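Local coordinates for protein Non-reducing end alpha-L-arabinofuranosidase BoGH43B (Bacteroides ovatus, PDB 5JOZ) that removes terminal non-reducing alpha-L-arabinofuranose residues from xyloglucan side chains, turning S units into X units during xyloglucan breakdown, at residues A[159-164]-A[209-214]; A[438-443]-A[447-452]. All blocks are in the same frame, centred on the assembly; numbering follows the deposited sequence.

Contact 1: residues A[159-164]-A[209-214]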
# COMPACT_ATOMS: atom_id res chain seq x y z
N PHE A 159 10.16 22.00 -16.82
CA PHE A 159 11.51 22.21 -16.31
C PHE A 159 12.02 23.59 -16.68
O PHE A 159 12.23 23.88 -17.86
CB PHE A 159 12.46 21.13 -16.82
CG PHE A 159 12.19 19.79 -16.21
CD1 PHE A 159 12.64 19.51 -14.93
CD2 PHE A 159 11.44 18.84 -16.89
CE1 PHE A 159 12.38 18.28 -14.35
CE2 PHE A 159 11.18 17.61 -16.32
CZ PHE A 159 11.65 17.33 -15.05
N VAL A 160 12.19 24.45 -15.67
CA VAL A 160 12.85 25.75 -15.83
C VAL A 160 14.38 25.59 -15.89
O VAL A 160 15.04 26.30 -16.66
CB VAL A 160 12.39 26.80 -14.77
CG1 VAL A 160 10.89 27.04 -14.86
CG2 VAL A 160 12.77 26.43 -13.33
N GLU A 161 14.93 24.69 -15.06
CA GLU A 161 16.32 24.22 -15.19
C GLU A 161 16.25 22.73 -15.49
O GLU A 161 15.66 21.97 -14.72
CB GLU A 161 17.16 24.50 -13.93
CG GLU A 161 17.05 25.92 -13.37
CD GLU A 161 18.00 26.23 -12.20
OE1 GLU A 161 17.53 26.91 -11.25
OE2 GLU A 161 19.20 25.84 -12.24
N ALA A 162 16.84 22.30 -16.60
CA ALA A 162 16.69 20.93 -17.07
C ALA A 162 17.45 19.92 -16.22
O ALA A 162 18.42 20.26 -15.54
CB ALA A 162 17.13 20.81 -18.51
N LEU A 163 16.98 18.68 -16.30
CA LEU A 163 17.61 17.55 -15.64
C LEU A 163 19.06 17.41 -16.04
O LEU A 163 19.38 17.49 -17.22
CB LEU A 163 16.91 16.24 -16.02
CG LEU A 163 15.45 16.04 -15.62
CD1 LEU A 163 15.04 14.63 -16.01
CD2 LEU A 163 15.25 16.27 -14.14
N ARG A 164 19.93 17.17 -15.06
CA ARG A 164 21.30 16.72 -15.32
C ARG A 164 21.81 15.80 -14.20
O ARG A 164 21.36 15.89 -13.05
CB ARG A 164 22.23 17.91 -15.49
CG ARG A 164 22.60 18.65 -14.21
CD ARG A 164 22.96 20.10 -14.50
NE ARG A 164 21.76 20.89 -14.76
CZ ARG A 164 21.74 22.09 -15.34
NH1 ARG A 164 22.86 22.69 -15.76
NH2 ARG A 164 20.56 22.70 -15.52
N SER A 209 27.10 22.34 -2.96
CA SER A 209 26.21 22.79 -4.03
C SER A 209 25.18 21.72 -4.43
O SER A 209 25.49 20.53 -4.42
CB SER A 209 27.06 23.18 -5.25
OG SER A 209 26.30 23.16 -6.45
N PRO A 210 23.95 22.14 -4.83
CA PRO A 210 22.97 21.18 -5.33
C PRO A 210 23.49 20.30 -6.47
O PRO A 210 23.15 19.11 -6.54
CB PRO A 210 21.83 22.06 -5.87
CG PRO A 210 22.04 23.42 -5.31
CD PRO A 210 23.51 23.54 -5.04
N TRP A 211 24.31 20.90 -7.34
CA TRP A 211 24.73 20.27 -8.58
C TRP A 211 25.97 19.40 -8.42
O TRP A 211 26.47 18.87 -9.41
CB TRP A 211 24.95 21.34 -9.68
CG TRP A 211 23.81 22.34 -9.73
CD1 TRP A 211 23.81 23.62 -9.24
CD2 TRP A 211 22.49 22.11 -10.24
NE1 TRP A 211 22.58 24.20 -9.43
CE2 TRP A 211 21.75 23.30 -10.04
CE3 TRP A 211 21.86 21.02 -10.85
CZ2 TRP A 211 20.42 23.43 -10.44
CZ3 TRP A 211 20.53 21.14 -11.24
CH2 TRP A 211 19.83 22.35 -11.04
N GLY A 212 26.46 19.26 -7.19
CA GLY A 212 27.59 18.36 -6.91
C GLY A 212 28.94 19.05 -6.97
O GLY A 212 29.00 20.27 -7.14
N PRO A 213 30.04 18.31 -6.84
CA PRO A 213 30.05 16.86 -6.66
C PRO A 213 29.71 16.44 -5.22
O PRO A 213 30.00 17.17 -4.27
CB PRO A 213 31.49 16.49 -7.02
CG PRO A 213 32.28 17.66 -6.55
CD PRO A 213 31.39 18.88 -6.65
N TYR A 214 29.11 15.26 -5.09
CA TYR A 214 28.69 14.73 -3.80
C TYR A 214 29.71 13.73 -3.30
O TYR A 214 30.29 12.99 -4.10
CB TYR A 214 27.32 14.05 -3.89
CG TYR A 214 26.17 15.02 -4.04
CD1 TYR A 214 25.92 15.67 -5.25
CD2 TYR A 214 25.33 15.31 -2.96
CE1 TYR A 214 24.88 16.57 -5.40
CE2 TYR A 214 24.29 16.21 -3.09
CZ TYR A 214 24.06 16.83 -4.31
OH TYR A 214 23.02 17.71 -4.44
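Ala162 O receives two N-H groups from Arg164, NH2 at 3.2 Å and, weakly, NE at 3.5 Å, and this grip holds the guanidinium beside Trp211. The resulting cation-pi contact joins neighbouring blades of the GH43 five-bladed beta-propeller: Arg164 lies on the outermost strand 159-168 of one four-stranded sheet, Trp211 in the loop between strands 201-207 and 215-216 of the next. Arg164 CZ sits 4.7 Å from the centroid of the Trp211 six-membered ring and only 24° off its normal, which places the charge over the face, although the two planes are 51° apart. The bend of the arginine chain at chi3 (76°) turns the guanidinium back to Ala162 O, while CD and NE run past Trp211 CE3 and CZ3. With an alanine here instead of Trp211, the guanidinium would probably lose its aromatic platform, and a gap would open beside both Arg164 and Glu161. Glu161 meets the same ring with OE2, 3.2 Å from Trp211 CZ2, a close approach without a hydrogen bond; its OE1 is salt-bridged to Lys135. A type I turn, Ser209 to Gly212, presents the indole, and within it an ST turn links Trp211 N to Ser209 OG at 3.1 Å.

Contact 2: residues A[438-443]-A[447-452]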
# COMPACT_ATOMS: atom_id res chain seq x y z
N LEU A 438 -19.94 -15.93 5.74
CA LEU A 438 -18.67 -16.45 5.26
C LEU A 438 -17.60 -15.87 6.12
O LEU A 438 -17.63 -14.69 6.43
CB LEU A 438 -18.44 -16.04 3.81
CG LEU A 438 -19.40 -16.59 2.77
CD1 LEU A 438 -18.98 -16.04 1.42
CD2 LEU A 438 -19.43 -18.11 2.74
N SER A 439 -16.62 -16.69 6.47
CA SER A 439 -15.66 -16.34 7.50
C SER A 439 -14.25 -16.81 7.12
O SER A 439 -14.07 -17.92 6.61
CB SER A 439 -16.13 -16.93 8.83
OG SER A 439 -15.71 -16.16 9.93
N ILE A 440 -13.26 -15.94 7.30
CA ILE A 440 -11.85 -16.26 7.08
C ILE A 440 -11.10 -15.85 8.32
O ILE A 440 -11.19 -14.70 8.73
CB ILE A 440 -11.24 -15.50 5.89
CG1 ILE A 440 -12.00 -15.81 4.60
CG2 ILE A 440 -9.75 -15.83 5.75
CD1 ILE A 440 -11.81 -14.76 3.54
N THR A 441 -10.39 -16.80 8.92
CA THR A 441 -9.57 -16.54 10.09
C THR A 441 -8.12 -16.80 9.70
O THR A 441 -7.84 -17.63 8.82
CB THR A 441 -9.99 -17.39 11.30
OG1 THR A 441 -9.60 -18.75 11.11
CG2 THR A 441 -11.49 -17.32 11.52
N ALA A 442 -7.21 -16.08 10.34
CA ALA A 442 -5.81 -16.10 9.94
C ALA A 442 -4.87 -16.21 11.11
O ALA A 442 -5.11 -15.67 12.18
CB ALA A 442 -5.50 -14.85 9.14
N THR A 443 -3.80 -16.98 10.90
CA THR A 443 -2.60 -16.97 11.73
C THR A 443 -1.44 -16.64 10.80
O THR A 443 -1.65 -16.56 9.58
CB THR A 443 -2.32 -18.35 12.36
OG1 THR A 443 -1.95 -19.27 11.33
CG2 THR A 443 -3.55 -18.87 13.11
N TYR A 447 -4.54 -19.71 6.77
CA TYR A 447 -5.88 -19.18 6.66
C TYR A 447 -6.80 -20.35 6.83
O TYR A 447 -6.54 -21.41 6.24
CB TYR A 447 -6.12 -18.61 5.27
CG TYR A 447 -5.32 -17.40 4.93
CD1 TYR A 447 -5.63 -16.16 5.49
CD2 TYR A 447 -4.27 -17.45 4.02
CE1 TYR A 447 -4.92 -15.02 5.16
CE2 TYR A 447 -3.55 -16.31 3.68
CZ TYR A 447 -3.88 -15.11 4.27
OH TYR A 447 -3.17 -13.98 3.95
N THR A 448 -7.85 -20.18 7.63
CA THR A 448 -8.91 -21.17 7.78
C THR A 448 -10.23 -20.55 7.33
O THR A 448 -10.52 -19.40 7.67
CB THR A 448 -8.99 -21.68 9.23
OG1 THR A 448 -7.71 -22.18 9.61
CG2 THR A 448 -10.02 -22.82 9.37
N PHE A 449 -11.00 -21.31 6.55
CA PHE A 449 -12.22 -20.84 5.88
C PHE A 449 -13.45 -21.56 6.45
O PHE A 449 -13.49 -22.79 6.47
CB PHE A 449 -12.11 -21.13 4.38
CG PHE A 449 -10.93 -20.48 3.73
CD1 PHE A 449 -9.70 -21.14 3.66
CD2 PHE A 449 -11.03 -19.20 3.19
CE1 PHE A 449 -8.60 -20.52 3.06
CE2 PHE A 449 -9.94 -18.58 2.59
CZ PHE A 449 -8.72 -19.24 2.52
N GLU A 450 -14.45 -20.78 6.88
CA GLU A 450 -15.62 -21.27 7.62
C GLU A 450 -16.93 -20.67 7.08
O GLU A 450 -16.93 -19.56 6.55
CB GLU A 450 -15.50 -20.94 9.12
CG GLU A 450 -14.18 -21.38 9.79
CD GLU A 450 -13.09 -20.30 9.90
OE1 GLU A 450 -13.15 -19.26 9.20
OE2 GLU A 450 -12.15 -20.49 10.71
N ILE A 451 -18.03 -21.42 7.23
CA ILE A 451 -19.35 -21.00 6.79
C ILE A 451 -20.42 -21.26 7.86
O ILE A 451 -20.29 -22.18 8.67
CB ILE A 451 -19.76 -21.70 5.47
CG1 ILE A 451 -19.87 -23.22 5.66
CG2 ILE A 451 -18.75 -21.36 4.37
CD1 ILE A 451 -20.07 -24.03 4.41
N LYS A 452 -21.45 -20.43 7.86
CA LYS A 452 -22.62 -20.62 8.72
C LYS A 452 -23.93 -20.20 8.00
O LYS A 452 -24.03 -19.11 7.42
CB LYS A 452 -22.48 -19.86 10.05
CG LYS A 452 -23.67 -20.10 10.99
CD LYS A 452 -23.47 -19.51 12.37
CE LYS A 452 -24.48 -20.09 13.35
NZ LYS A 452 -24.28 -19.54 14.72
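Thr441 and Thr448 form a hydrogen-bonded pair of an antiparallel beta hairpin in the concanavalin A-like sandwich domain: Thr441 N gives to Thr448 O at 2.9 Å, and Thr448 N to Thr441 O at 2.8 Å. The first bond is nearly straight (174°). Two residues along, Ser439 and Glu450 repeat the exchange, with both N-to-O distances 2.9 Å, but the Ser439 N bond is more bent, at 135°. The intervening residues turn their backbone polar groups outward: Leu438, Ile440 and Ala442 bond to strand 370-377, Tyr447 and Phe449 to strand 456-464, so both hairpin strands are interior to the sheet. Leu438, Ile440, Ala442, Tyr447, Phe449 and Ile451 share the buried face, from which Leu438, Ile440, Tyr447 and Phe449 reach the facing sheet, Ile440 touching its strand 389-392. There Ile440 CG1 lies 3.8 Å from Phe449 CD2, the two side chains side by side, and Ala442 CB packs on Tyr447 CD1; the Tyr447 hydroxyl is satisfied by Gln365. Ser439, Thr441, Thr448 and Glu450 share the other face. Glu450, bent at chi2 (96°), brings its carboxylate over the seam between the two strands, toward Thr441. OE1 then comes 3.1 Å from Ser439 O and 3.0 Å from Thr448 O, acceptor against acceptor, a setting that may raise the carboxylate's pKa. The other oxygen is satisfied by a side chain: Thr441 OG1 donates to the syn lone pair of Glu450 OE2 at 3.1 Å.

Following the chain from its N terminus, contact 1 comes first: it closes a loop of 44 intervening residues, 27 of them in strands, that leaves one propeller blade at strand 159-168 and returns near the end of the next blade. Glu176, probably the proton donor, lies in that loop, but the contact itself is remote from the annotated sites. Contact 2 then closes a far smaller loop of three residues, joining adjacent strands 436-442 and 446-453 of one hairpin, whereas contact 1 joins two blades; its sandwich domain also carries the calcium site. The contacts are in series, neither enclosing nor crossing the other. The centres of contacts 1 and 2 are 55 Å apart, on opposite sides of the chain's centre. The nearest atoms of contacts 1 and 2 are about 39 Å apart.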